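Local atomic coordinates of precorrin-2 dehydrogenase (Bacillus megaterium, PDB entry 3DFZ), a protein that catalyses the NAD(+)-dependent dehydrogenation of precorrin-2 to sirohydrochlorin, a precursor of both siroheme and adenosylcobalamin. Residues Ile42-Ile47 against Asn69-Lys74; Asn128-Ala133 against Ser145-Ser150; Val181-Leu186 against Ser191-Leu196. All coordinates share one frame; numbering follows the deposited sequence. Where two conformers were deposited one is given.

Contact 1. Residues Ile42-Ile47 against Asn69-Lys74; sequences IATRRI and NEWEAK
In the Rossmann-type nucleotide-binding domain, Thr44 and Ile47 of helix 41-50 receive the indole of Trp71, which projects from the neighbouring helix 66-73. The backbones stay well apart, 9.7 Å between Ile47 CA and Trp71 CA, and the six-membered ring of the indole spans the interval. Its outer atoms do the touching. Thr44 O lies near the ring plane, at the edge, 3.7 Å from Trp71 CH2. Thr44 CG2 lies 3.7 Å from Trp71 CH2 as well, the two side chains crossing at about a right angle. Ile47 approaches obliquely through its short branch, with CG2 3.8 Å from Trp71 CZ3 and CE3 the next ring atom along.

These helices follow successive strands of the parallel sheet, 33-37 and 56-60, in a beta-alpha-beta-alpha-beta succession that ends in strand 77-80. Leu77 of that last strand packs against both Ile47 and Trp71, while Val36 of strand 33-37 touches Ile47.

Thr44 divides its two branches between different tasks. Its chi1 of -57° sets CG2 anti to the backbone N, against the indole, and OG1 beside that N, where the hydroxyl hydrogen-bonds to Gly40 O and to Ser65 OG. Gly40 lies in a sequence that fits the GxGxxA pattern of Rossmann-type folds, and the adjoining Thr41 and Ile42 probably bind NAD(+), as in related proteins.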
ATOM      1  N   ILE B  42      -8.159  11.332  15.163  1.00 21.17           N
ATOM      2  CA  ILE B  42      -8.009  10.393  14.057  1.00 20.49           C
ATOM      3  C   ILE B  42      -8.132  11.074  12.660  1.00 16.25           C
ATOM      4  O   ILE B  42      -7.342  10.775  11.767  1.00 15.32           O
ATOM      5  CB  ILE B  42      -8.978   9.161  14.180  1.00 23.55           C
ATOM      6  CG1 ILE B  42      -9.089   8.694  15.641  1.00 29.18           C
ATOM      7  CG2 ILE B  42      -8.516   7.998  13.273  1.00 24.69           C
ATOM      8  CD1 ILE B  42     -10.284   7.756  15.915  1.00 33.34           C
ATOM      9  N   ALA B  43      -9.114  11.965  12.484  1.00 14.37           N
ATOM     10  CA  ALA B  43      -9.282  12.721  11.226  1.00 11.80           C
ATOM     11  C   ALA B  43      -8.064  13.591  10.918  1.00 11.02           C
ATOM     12  O   ALA B  43      -7.585  13.619   9.784  1.00 10.05           O
ATOM     13  CB  ALA B  43     -10.557  13.556  11.253  1.00 11.63           C
ATOM     14  N   THR B  44      -7.557  14.269  11.942  1.00 12.40           N
ATOM     15  CA  THR B  44      -6.378  15.121  11.838  1.00 13.39           C
ATOM     16  C   THR B  44      -5.148  14.328  11.376  1.00 14.04           C
ATOM     17  O   THR B  44      -4.441  14.746  10.439  1.00 13.96           O
ATOM     18  CB  THR B  44      -6.083  15.789  13.192  1.00 16.08           C
ATOM     19  OG1 THR B  44      -7.230  16.532  13.602  1.00 15.93           O
ATOM     20  CG2 THR B  44      -4.879  16.713  13.118  1.00 18.31           C
ATOM     21  N   ARG B  45      -4.912  13.189  12.029  1.00 15.52           N
ATOM     22  CA  ARG B  45      -3.781  12.321  11.714  1.00 17.14           C
ATOM     23  C   ARG B  45      -3.887  11.827  10.269  1.00 14.80           C
ATOM     24  O   ARG B  45      -2.901  11.888   9.524  1.00 15.12           O
ATOM     25  CB  ARG B  45      -3.698  11.177  12.742  1.00 20.72           C
ATOM     26  CG  ARG B  45      -3.004   9.890  12.289  1.00 23.79           C
ATOM     27  CD  ARG B  45      -2.268   9.138  13.438  1.00 31.27           C
ATOM     28  NE  ARG B  45      -2.813   9.376  14.783  1.00 34.54           N
ATOM     29  CZ  ARG B  45      -3.753   8.634  15.375  1.00 37.40           C
ATOM     30  NH1 ARG B  45      -4.298   7.584  14.753  1.00 38.11           N
ATOM     31  NH2 ARG B  45      -4.162   8.954  16.599  1.00 39.95           N
ATOM     32  N   ARG B  46      -5.083  11.382   9.866  1.00 13.02           N
ATOM     33  CA  ARG B  46      -5.320  10.928   8.494  1.00 11.72           C
ATOM     34  C   ARG B  46      -5.032  12.009   7.426  1.00 10.32           C
ATOM     35  O   ARG B  46      -4.347  11.730   6.450  1.00 10.32           O
ATOM     36  CB  ARG B  46      -6.745  10.376   8.330  1.00 11.58           C
ATOM     37  CG  ARG B  46      -7.021   9.045   9.024  1.00 14.46           C
ATOM     38  CD  ARG B  46      -6.248   7.877   8.368  1.00 16.75           C
ATOM     39  NE  ARG B  46      -6.611   6.553   8.905  1.00 20.66           N
ATOM     40  CZ  ARG B  46      -6.114   6.018  10.019  1.00 24.53           C
ATOM     41  NH1 ARG B  46      -5.232   6.686  10.749  1.00 24.03           N
ATOM     42  NH2 ARG B  46      -6.513   4.809  10.408  1.00 29.78           N
ATOM     43  N   ILE B  47      -5.554  13.225   7.636  1.00 10.13           N
ATOM     44  CA  ILE B  47      -5.390  14.379   6.726  1.00 10.56           C
ATOM     45  C   ILE B  47      -3.922  14.755   6.535  1.00 12.21           C
ATOM     46  O   ILE B  47      -3.477  14.974   5.410  1.00 12.85           O
ATOM     47  CB  ILE B  47      -6.195  15.632   7.217  1.00 11.57           C
ATOM     48  CG1 ILE B  47      -7.704  15.401   7.083  1.00 10.69           C
ATOM     49  CG2 ILE B  47      -5.780  16.892   6.458  1.00 13.89           C
ATOM     50  CD1 ILE B  47      -8.542  16.133   8.130  1.00 11.57           C
ATOM     51  N   ASN B  69      -8.427  23.604  11.474  1.00 18.48           N
ATOM     52  CA  ASN B  69      -8.665  25.042  11.367  1.00 18.40           C
ATOM     53  C   ASN B  69      -7.522  25.812  10.743  1.00 18.20           C
ATOM     54  O   ASN B  69      -7.745  26.638   9.860  1.00 17.57           O
ATOM     55  CB  ASN B  69      -9.021  25.634  12.732  1.00 19.78           C
ATOM     56  CG  ASN B  69     -10.492  25.597  12.998  1.00 19.83           C
ATOM     57  OD1 ASN B  69     -11.237  26.337  12.383  1.00 19.72           O
ATOM     58  ND2 ASN B  69     -10.932  24.730  13.911  1.00 21.12           N
ATOM     59  N   GLU B  70      -6.302  25.534  11.194  1.00 19.03           N
ATOM     60  CA  GLU B  70      -5.098  26.177  10.649  1.00 19.16           C
ATOM     61  C   GLU B  70      -4.871  25.815   9.170  1.00 17.84           C
ATOM     62  O   GLU B  70      -4.485  26.681   8.373  1.00 17.65           O
ATOM     63  CB  GLU B  70      -3.873  25.835  11.501  1.00 20.55           C
ATOM     64  CG  GLU B  70      -2.526  26.444  11.046  1.00 22.45           C
ATOM     65  CD  GLU B  70      -2.483  27.989  10.932  1.00 24.26           C
ATOM     66  OE1 GLU B  70      -3.476  28.700  11.244  1.00 24.39           O
ATOM     67  OE2 GLU B  70      -1.417  28.497  10.508  1.00 25.83           O
ATOM     68  N   TRP B  71      -5.107  24.549   8.823  1.00 16.82           N
ATOM     69  CA  TRP B  71      -5.047  24.081   7.438  1.00 15.72           C
ATOM     70  C   TRP B  71      -6.136  24.718   6.556  1.00 14.58           C
ATOM     71  O   TRP B  71      -5.881  25.077   5.415  1.00 13.98           O
ATOM     72  CB  TRP B  71      -5.154  22.550   7.376  1.00 15.38           C
ATOM     73  CG  TRP B  71      -3.968  21.819   7.969  1.00 16.38           C
ATOM     74  CD1 TRP B  71      -2.658  22.202   7.922  1.00 16.95           C
ATOM     75  CD2 TRP B  71      -3.996  20.564   8.667  1.00 16.80           C
ATOM     76  NE1 TRP B  71      -1.869  21.267   8.548  1.00 17.98           N
ATOM     77  CE2 TRP B  71      -2.661  20.251   9.015  1.00 17.98           C
ATOM     78  CE3 TRP B  71      -5.016  19.666   9.021  1.00 16.54           C
ATOM     79  CZ2 TRP B  71      -2.315  19.079   9.720  1.00 18.85           C
ATOM     80  CZ3 TRP B  71      -4.672  18.492   9.718  1.00 17.44           C
ATOM     81  CH2 TRP B  71      -3.333  18.221  10.064  1.00 18.28           C
ATOM     82  N   GLU B  72      -7.338  24.843   7.099  1.00 14.43           N
ATOM     83  CA  GLU B  72      -8.417  25.571   6.440  1.00 14.12           C
ATOM     84  C   GLU B  72      -8.023  27.034   6.202  1.00 14.42           C
ATOM     85  O   GLU B  72      -8.161  27.545   5.082  1.00 14.00           O
ATOM     86  CB  GLU B  72      -9.695  25.495   7.287  1.00 14.59           C
ATOM     87  CG  GLU B  72     -10.968  25.829   6.519  1.00 14.00           C
ATOM     88  CD  GLU B  72     -12.007  26.576   7.365  1.00 14.85           C
ATOM     89  OE1 GLU B  72     -11.661  27.073   8.487  1.00 14.83           O
ATOM     90  OE2 GLU B  72     -13.159  26.678   6.871  1.00 13.36           O
ATOM     91  N   ALA B  73      -7.495  27.682   7.247  1.00 15.16           N
ATOM     92  CA  ALA B  73      -7.064  29.072   7.180  1.00 15.51           C
ATOM     93  C   ALA B  73      -5.860  29.260   6.270  1.00 15.60           C
ATOM     94  O   ALA B  73      -5.628  30.357   5.754  1.00 15.84           O
ATOM     95  CB  ALA B  73      -6.772  29.610   8.575  1.00 16.55           C
ATOM     96  N   LYS B  74      -5.092  28.187   6.073  1.00 15.63           N
ATOM     97  CA  LYS B  74      -3.956  28.207   5.155  1.00 15.73           C
ATOM     98  C   LYS B  74      -4.391  27.870   3.716  1.00 14.78           C
ATOM     99  O   LYS B  74      -3.580  27.949   2.776  1.00 14.98           O
ATOM    100  CB  LYS B  74      -2.851  27.272   5.641  1.00 16.45           C
ATOM    101  CG  LYS B  74      -2.029  27.845   6.787  1.00 18.19           C
ATOM    102  CD  LYS B  74      -1.107  26.781   7.367  1.00 20.32           C
ATOM    103  CE  LYS B  74       0.104  27.416   8.033  1.00 23.29           C
ATOM    104  NZ  LYS B  74       0.891  26.422   8.824  1.00 25.02           N
TER

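Contact 2. Residues Asn128-Ala133 against Ser145-Ser150; sequences NIQIPA and STDGAS
Gln130 and Asp147 meet at the base of a beta-hairpin, where strand 129-137 passes the turn that follows its antiparallel partner 140-145. The side chains cross at about a right angle, with amide and carboxylate planes 54° apart. Asp147 CB leads away from the strand, but the carboxylate comes back to it, and Asp147 OD1 lies 2.6 Å from Gln130 OE1 and 3.1 Å from Gln130 NE2. Nearer the paired strands, Pro132 CB rests 4.3 Å from Ser145 CB.

The turn is held from within. Ser145 OG, anti to its own backbone N (chi1 -176°), accepts a nearly straight bond of 3.1 Å from Asp147 N, forming an ST turn. A type I' turn from Thr146 to Ala149 overlaps it, and Ser150 then serves as N-cap of helix 151-164. The second subunit shares this region: its strand pairs antiparallel with Ile129, Gln130 and Ser145, its Met26 packs on Gln130, Pro132 and Ser145, and its Arg180 hydrogen-bonds to Gly148 O.

Two oxygens as near as Gln130 OE1 and Asp147 OD1 are an unlikely pair, so the amide is probably modelled turned over; reversed, it might offer its nitrogen to the carboxylate.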
ATOM      1  N   ASN B 128     -12.550  -0.777   2.075  1.00 21.65           N
ATOM      2  CA  ASN B 128     -11.640  -1.433   1.132  1.00 20.51           C
ATOM      3  C   ASN B 128     -10.256  -0.776   1.129  1.00 19.24           C
ATOM      4  O   ASN B 128      -9.378  -1.154   0.358  1.00 18.55           O
ATOM      5  CB  ASN B 128     -12.253  -1.467  -0.277  1.00 21.12           C
ATOM      6  CG  ASN B 128     -12.738  -0.095  -0.736  1.00 21.19           C
ATOM      7  OD1 ASN B 128     -12.537   0.908  -0.047  1.00 19.15           O
ATOM      8  ND2 ASN B 128     -13.374  -0.052  -1.904  1.00 22.08           N
ATOM      9  N   ILE B 129     -10.083   0.226   1.994  1.00 18.98           N
ATOM     10  CA  ILE B 129      -8.800   0.913   2.167  1.00 17.97           C
ATOM     11  C   ILE B 129      -8.351   0.787   3.632  1.00 17.66           C
ATOM     12  O   ILE B 129      -9.124   1.070   4.555  1.00 18.07           O
ATOM     13  CB  ILE B 129      -8.833   2.437   1.731  1.00 18.12           C
ATOM     14  CG1 ILE B 129      -9.212   2.626   0.248  1.00 18.44           C
ATOM     15  CG2 ILE B 129      -7.517   3.129   2.055  1.00 16.83           C
ATOM     16  CD1 ILE B 129      -8.225   2.076  -0.775  1.00 17.77           C
ATOM     17  N   GLN B 130      -7.105   0.344   3.820  1.00 16.76           N
ATOM     18  CA  GLN B 130      -6.444   0.351   5.123  1.00 16.74           C
ATOM     19  C   GLN B 130      -5.211   1.228   5.025  1.00 16.05           C
ATOM     20  O   GLN B 130      -4.567   1.299   3.979  1.00 15.82           O
ATOM     21  CB  GLN B 130      -6.019  -1.072   5.553  1.00 16.41           C
ATOM     22  CG  GLN B 130      -7.123  -1.974   6.175  1.00 17.84           C
ATOM     23  CD  GLN B 130      -6.702  -3.476   6.235  1.00 18.49           C
ATOM     24  OE1 GLN B 130      -7.536  -4.361   6.487  1.00 19.30           O
ATOM     25  NE2 GLN B 130      -5.419  -3.753   5.969  1.00 17.07           N
ATOM     26  N   ILE B 131      -4.868   1.888   6.118  1.00 16.06           N
ATOM     27  CA  ILE B 131      -3.621   2.633   6.180  1.00 15.69           C
ATOM     28  C   ILE B 131      -2.559   1.878   7.004  1.00 14.99           C
ATOM     29  O   ILE B 131      -2.737   1.682   8.213  1.00 14.98           O
ATOM     30  CB  ILE B 131      -3.833   4.079   6.665  1.00 16.40           C
ATOM     31  CG1 ILE B 131      -4.658   4.843   5.615  1.00 17.22           C
ATOM     32  CG2 ILE B 131      -2.481   4.785   6.842  1.00 16.29           C
ATOM     33  CD1 ILE B 131      -5.667   5.719   6.191  1.00 18.37           C
ATOM     34  N   PRO B 132      -1.462   1.445   6.331  1.00 14.07           N
ATOM     35  CA  PRO B 132      -0.385   0.663   6.962  1.00 13.64           C
ATOM     36  C   PRO B 132       0.431   1.502   7.971  1.00 13.68           C
ATOM     37  O   PRO B 132       0.367   2.710   7.933  1.00 14.47           O
ATOM     38  CB  PRO B 132       0.492   0.264   5.768  1.00 13.02           C
ATOM     39  CG  PRO B 132       0.260   1.374   4.733  1.00 13.24           C
ATOM     40  CD  PRO B 132      -1.174   1.780   4.919  1.00 13.50           C
ATOM     41  N   ALA B 133       1.182   0.889   8.871  1.00 13.47           N
ATOM     42  CA  ALA B 133       2.170   1.667   9.627  1.00 13.77           C
ATOM     43  C   ALA B 133       3.272   2.006   8.646  1.00 13.52           C
ATOM     44  O   ALA B 133       3.511   1.259   7.687  1.00 13.33           O
ATOM     45  CB  ALA B 133       2.728   0.879  10.842  1.00 13.59           C
ATOM     46  N   SER B 145       1.824  -3.872   7.394  1.00 11.82           N
ATOM     47  CA  SER B 145       0.449  -4.159   7.764  1.00 12.22           C
ATOM     48  C   SER B 145       0.303  -5.602   8.206  1.00 11.99           C
ATOM     49  O   SER B 145       1.055  -6.469   7.782  1.00 11.41           O
ATOM     50  CB  SER B 145      -0.479  -3.899   6.563  1.00 12.67           C
ATOM     51  OG  SER B 145      -1.857  -4.079   6.888  1.00 13.38           O
ATOM     52  N   THR B 146      -0.669  -5.851   9.073  1.00 12.66           N
ATOM     53  CA  THR B 146      -1.058  -7.207   9.404  1.00 13.04           C
ATOM     54  C   THR B 146      -2.557  -7.369   9.137  1.00 13.95           C
ATOM     55  O   THR B 146      -3.207  -8.257   9.705  1.00 14.35           O
ATOM     56  CB  THR B 146      -0.711  -7.619  10.871  1.00 13.02           C
ATOM     57  OG1 THR B 146      -1.488  -6.849  11.786  1.00 13.76           O
ATOM     58  CG2 THR B 146       0.784  -7.452  11.194  1.00 12.24           C
ATOM     59  N   ASP B 147      -3.105  -6.496   8.280  1.00 14.69           N
ATOM     60  CA  ASP B 147      -4.519  -6.542   7.892  1.00 15.60           C
ATOM     61  C   ASP B 147      -5.385  -6.395   9.130  1.00 16.23           C
ATOM     62  O   ASP B 147      -6.417  -7.046   9.268  1.00 16.76           O
ATOM     63  CB  ASP B 147      -4.808  -7.871   7.175  1.00 15.78           C
ATOM     64  CG  ASP B 147      -5.953  -7.784   6.195  1.00 17.50           C
ATOM     65  OD1 ASP B 147      -6.431  -6.662   5.916  1.00 19.55           O
ATOM     66  OD2 ASP B 147      -6.381  -8.846   5.687  1.00 18.42           O
ATOM     67  N   GLY B 148      -4.928  -5.569  10.060  1.00 16.39           N
ATOM     68  CA  GLY B 148      -5.611  -5.422  11.348  1.00 17.31           C
ATOM     69  C   GLY B 148      -5.664  -6.647  12.266  1.00 17.45           C
ATOM     70  O   GLY B 148      -6.360  -6.618  13.293  1.00 18.43           O
ATOM     71  N   ALA B 149      -4.945  -7.723  11.921  1.00 16.58           N
ATOM     72  CA  ALA B 149      -4.858  -8.913  12.783  1.00 16.15           C
ATOM     73  C   ALA B 149      -4.328  -8.559  14.192  1.00 16.02           C
ATOM     74  O   ALA B 149      -4.798  -9.097  15.195  1.00 16.14           O
ATOM     75  CB  ALA B 149      -3.971  -9.963  12.151  1.00 15.37           C
ATOM     76  N   SER B 150      -3.354  -7.649  14.245  1.00 15.40           N
ATOM     77  CA  SER B 150      -2.716  -7.285  15.487  1.00 15.33           C
ATOM     78  C   SER B 150      -1.978  -5.972  15.347  1.00 15.19           C
ATOM     79  O   SER B 150      -0.835  -5.959  14.918  1.00 14.45           O
ATOM     80  CB  SER B 150      -1.750  -8.394  15.952  1.00 14.77           C
ATOM     81  OG  SER B 150      -1.151  -8.036  17.181  1.00 14.69           O
TER

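Contact 3. Residues Val181-Leu186 against Ser191-Leu196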
ATOM      1  N   VAL B 181      20.146  10.962 -10.509  1.00 10.18           N
ATOM      2  CA  VAL B 181      20.141  12.228 -11.259  1.00 15.14           C
ATOM      3  C   VAL B 181      21.322  12.301 -12.227  1.00 15.84           C
ATOM      4  O   VAL B 181      21.127  12.504 -13.434  1.00 19.49           O
ATOM      5  CB  VAL B 181      20.160  13.460 -10.294  1.00 18.09           C
ATOM      6  CG1 VAL B 181      20.462  14.789 -11.050  1.00 24.86           C
ATOM      7  CG2 VAL B 181      18.863  13.553  -9.508  1.00 18.72           C
ATOM      8  N   LEU B 182      22.534  12.134 -11.707  1.00 13.59           N
ATOM      9  CA  LEU B 182      23.736  12.267 -12.530  1.00 15.60           C
ATOM     10  C   LEU B 182      23.885  11.175 -13.584  1.00 13.96           C
ATOM     11  O   LEU B 182      24.458  11.414 -14.629  1.00 17.39           O
ATOM     12  CB  LEU B 182      25.005  12.372 -11.673  1.00 15.45           C
ATOM     13  CG  LEU B 182      25.182  13.642 -10.823  1.00 20.44           C
ATOM     14  CD1 LEU B 182      26.472  13.598 -10.020  1.00 21.77           C
ATOM     15  CD2 LEU B 182      25.117  14.910 -11.698  1.00 28.25           C
ATOM     16  N   ILE B 183      23.372   9.985 -13.303  1.00 10.34           N
ATOM     17  CA  ILE B 183      23.508   8.836 -14.208  1.00  9.96           C
ATOM     18  C   ILE B 183      22.478   8.896 -15.349  1.00 13.90           C
ATOM     19  O   ILE B 183      22.757   8.468 -16.465  1.00 15.94           O
ATOM     20  CB  ILE B 183      23.465   7.480 -13.408  1.00  6.56           C
ATOM     21  CG1 ILE B 183      24.747   7.345 -12.558  1.00  4.33           C
ATOM     22  CG2 ILE B 183      23.256   6.279 -14.334  1.00  7.82           C
ATOM     23  CD1 ILE B 183      24.712   6.314 -11.445  1.00  0.94           C
ATOM     24  N   HIS B 184      21.301   9.445 -15.046  1.00 16.15           N
ATOM     25  CA  HIS B 184      20.199   9.597 -15.997  1.00 21.94           C
ATOM     26  C   HIS B 184      20.561  10.497 -17.189  1.00 27.02           C
ATOM     27  O   HIS B 184      20.094  10.276 -18.310  1.00 31.80           O
ATOM     28  CB  HIS B 184      18.968  10.148 -15.266  1.00 24.17           C
ATOM     29  CG  HIS B 184      17.791  10.415 -16.154  1.00 31.97           C
ATOM     30  ND1 HIS B 184      16.880   9.436 -16.497  1.00 35.95           N
ATOM     31  CD2 HIS B 184      17.366  11.552 -16.754  1.00 38.53           C
ATOM     32  CE1 HIS B 184      15.950   9.957 -17.279  1.00 43.86           C
ATOM     33  NE2 HIS B 184      16.222  11.239 -17.452  1.00 45.85           N
ATOM     34  N   ARG B 185      21.398  11.500 -16.947  1.00 27.55           N
ATOM     35  CA  ARG B 185      21.752  12.470 -17.975  1.00 34.18           C
ATOM     36  C   ARG B 185      23.223  12.310 -18.415  1.00 33.70           C
ATOM     37  O   ARG B 185      23.872  13.258 -18.881  1.00 39.32           O
ATOM     38  CB  ARG B 185      21.444  13.905 -17.492  1.00 39.08           C
ATOM     39  CG  ARG B 185      20.188  14.042 -16.633  1.00 39.06           C
ATOM     40  CD  ARG B 185      19.864  15.486 -16.325  1.00 46.97           C
ATOM     41  NE  ARG B 185      18.880  16.005 -17.270  1.00 56.00           N
ATOM     42  CZ  ARG B 185      17.591  16.210 -16.991  1.00 60.00           C
ATOM     43  NH1 ARG B 185      17.108  15.973 -15.772  1.00 55.29           N
ATOM     44  NH2 ARG B 185      16.779  16.665 -17.943  1.00 69.47           N
ATOM     45  N   LEU B 186      23.736  11.097 -18.261  1.00 28.57           N
ATOM     46  CA  LEU B 186      25.019  10.704 -18.833  1.00 29.07           C
ATOM     47  C   LEU B 186      24.834  10.284 -20.289  1.00 33.22           C
ATOM     48  O   LEU B 186      23.850   9.631 -20.645  1.00 33.25           O
ATOM     49  CB  LEU B 186      25.627   9.543 -18.039  1.00 23.37           C
ATOM     50  CG  LEU B 186      26.835   9.779 -17.119  1.00 22.19           C
ATOM     51  CD1 LEU B 186      27.022  11.232 -16.678  1.00 25.10           C
ATOM     52  CD2 LEU B 186      26.793   8.818 -15.918  1.00 16.22           C
ATOM     53  N   SER B 191      22.875   0.072 -20.729  1.00 43.02           N
ATOM     54  CA  SER B 191      23.461  -1.026 -19.985  1.00 43.17           C
ATOM     55  C   SER B 191      24.579  -0.528 -19.080  1.00 35.50           C
ATOM     56  O   SER B 191      24.837  -1.125 -18.037  1.00 34.60           O
ATOM     57  CB  SER B 191      23.969  -2.109 -20.938  1.00 50.85           C
ATOM     58  OG  SER B 191      24.886  -2.961 -20.279  1.00 51.45           O
ATOM     59  N   ARG B 192      25.259   0.543 -19.487  1.00 31.53           N
ATOM     60  CA  ARG B 192      26.241   1.176 -18.606  1.00 25.87           C
ATOM     61  C   ARG B 192      25.553   1.848 -17.408  1.00 20.53           C
ATOM     62  O   ARG B 192      26.043   1.747 -16.290  1.00 17.82           O
ATOM     63  CB  ARG B 192      27.144   2.171 -19.356  1.00 25.64           C
ATOM     64  CG  ARG B 192      28.537   1.634 -19.696  1.00 29.15           C
ATOM     65  CD  ARG B 192      29.566   1.918 -18.584  1.00 27.48           C
ATOM     66  NE  ARG B 192      29.296   1.184 -17.337  1.00 26.22           N
ATOM     67  CZ  ARG B 192      30.057   1.232 -16.242  1.00 25.18           C
ATOM     68  NH1 ARG B 192      31.159   1.974 -16.211  1.00 26.44           N
ATOM     69  NH2 ARG B 192      29.721   0.523 -15.174  1.00 24.76           N
ATOM     70  N   LYS B 193      24.422   2.512 -17.659  1.00 32.04           N
ATOM     71  CA  LYS B 193      23.643   3.162 -16.606  1.00 29.37           C
ATOM     72  C   LYS B 193      23.224   2.167 -15.519  1.00 27.69           C
ATOM     73  O   LYS B 193      23.353   2.465 -14.325  1.00 25.38           O
ATOM     74  CB  LYS B 193      22.406   3.880 -17.160  1.00 29.90           C
ATOM     75  CG  LYS B 193      22.684   5.061 -18.100  1.00 31.27           C
ATOM     76  CD  LYS B 193      21.408   5.869 -18.377  1.00 31.40           C
ATOM     77  CE  LYS B 193      21.528   6.782 -19.587  1.00 33.79           C
ATOM     78  NZ  LYS B 193      22.801   7.546 -19.625  1.00 33.81           N
ATOM     79  N   HIS B 194      22.752   0.995 -15.952  1.00 28.82           N
ATOM     80  CA  HIS B 194      22.276  -0.060 -15.062  0.50 27.92           C
ATOM     81  C   HIS B 194      23.399  -0.603 -14.178  1.00 26.77           C
ATOM     82  O   HIS B 194      23.215  -0.851 -12.985  1.00 25.08           O
ATOM     83  CB  HIS B 194      21.649  -1.189 -15.892  0.50 30.12           C
ATOM     84  CG  HIS B 194      21.177  -2.353 -15.072  0.50 29.99           C
ATOM     85  ND1 HIS B 194      21.869  -3.548 -15.011  0.50 31.23           N
ATOM     86  CD2 HIS B 194      20.085  -2.501 -14.269  0.50 29.00           C
ATOM     87  CE1 HIS B 194      21.221  -4.382 -14.211  0.50 30.63           C
ATOM     88  NE2 HIS B 194      20.137  -3.771 -13.748  0.50 29.26           N
ATOM     89  N   GLU B 195      24.560  -0.798 -14.790  1.00 27.93           N
ATOM     90  CA  GLU B 195      25.724  -1.341 -14.121  1.00 27.33           C
ATOM     91  C   GLU B 195      26.130  -0.395 -12.997  1.00 24.63           C
ATOM     92  O   GLU B 195      26.431  -0.835 -11.888  1.00 23.24           O
ATOM     93  CB  GLU B 195      26.857  -1.482 -15.142  1.00 29.74           C
ATOM     94  CG  GLU B 195      28.007  -2.417 -14.758  1.00 31.47           C
ATOM     95  CD  GLU B 195      28.760  -2.946 -15.994  1.00 36.33           C
ATOM     96  OE1 GLU B 195      28.089  -3.535 -16.879  1.00 38.62           O
ATOM     97  OE2 GLU B 195      30.011  -2.771 -16.086  1.00 37.28           O
ATOM     98  N   LEU B 196      26.141   0.899 -13.314  1.00 23.72           N
ATOM     99  CA  LEU B 196      26.487   1.960 -12.378  1.00 21.48           C
ATOM    100  C   LEU B 196      25.498   2.028 -11.209  1.00 19.37           C
ATOM    101  O   LEU B 196      25.901   2.039 -10.058  1.00 17.56           O
ATOM    102  CB  LEU B 196      26.569   3.318 -13.101  1.00 21.86           C
ATOM    103  CG  LEU B 196      27.798   3.585 -13.976  1.00 23.40           C
ATOM    104  CD1 LEU B 196      27.595   4.806 -14.884  1.00 24.08           C
ATOM    105  CD2 LEU B 196      29.072   3.738 -13.116  1.00 22.07           C
TER
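The polar part of this contact rests on Lys193, whose ammonium reaches across to the backbone carbonyls of Ile183 and Leu186. Lys193 NZ gives a hydrogen bond to Leu186 O, with the nitrogen tilted 34° from the carbonyl plane; the modelled separation of Lys193 NZ and Leu186 O, 2.5 Å, is shorter than usual, so the exact length is doubtful. A weak bond of 3.3 Å joins Lys193 NZ to Ile183 O. A third acceptor, Val188 O, lies in the connection between the segments. The lysine chain runs extended to CE and bends at its last torsion (chi4 -45°), which turns the nitrogen in among these carbonyls. Gathered near the C-terminal end of helix 168-184, they should together stabilise its positive charge.

Both segments belong to the SirC C-terminal domain, where helix 168-184 and helix 190-199 form a helical hairpin joined by a short loop, and the lysine ties helix 190-199 to the last turn of helix 168-184 and to the loop after it.

Apolar contacts continue along the hairpin. Ile183 and Lys193 lie alongside and point opposite ways, with Ile183 CG2 3.8 Å from Lys193 CB. The other branch of the isoleucine carries Ile183 CD1 to within 3.9 Å of Leu196 CB. Leu186 adds a looser touch, its CD2 4.2 Å from Leu196 CD1. Ile219 and Tyr222, near the end of the chain, also pack on Ile183 and Leu186, respectively.

Overall arrangement
The three contacts follow one another along the chain without overlap. Contact 1 joins two helices beside the parallel sheet of the nucleotide-binding domain, and contact 2 lies where strand 129-137 of the hairpin, which follows the parallel sheet in sequence, meets the turn before helix 151-164. Their centres are 23 Å apart, yet they touch, Arg46 of helix 41-50 packing on Ile131. Contact 3 is remote, with its centre 41 Å from that of contact 1, on the opposite side of the chain's centre, and 37 Å from that of contact 2. The chain is thus elongated, and the hairpin region between the nucleotide-binding and helical C-terminal parts takes part in the homodimer interface.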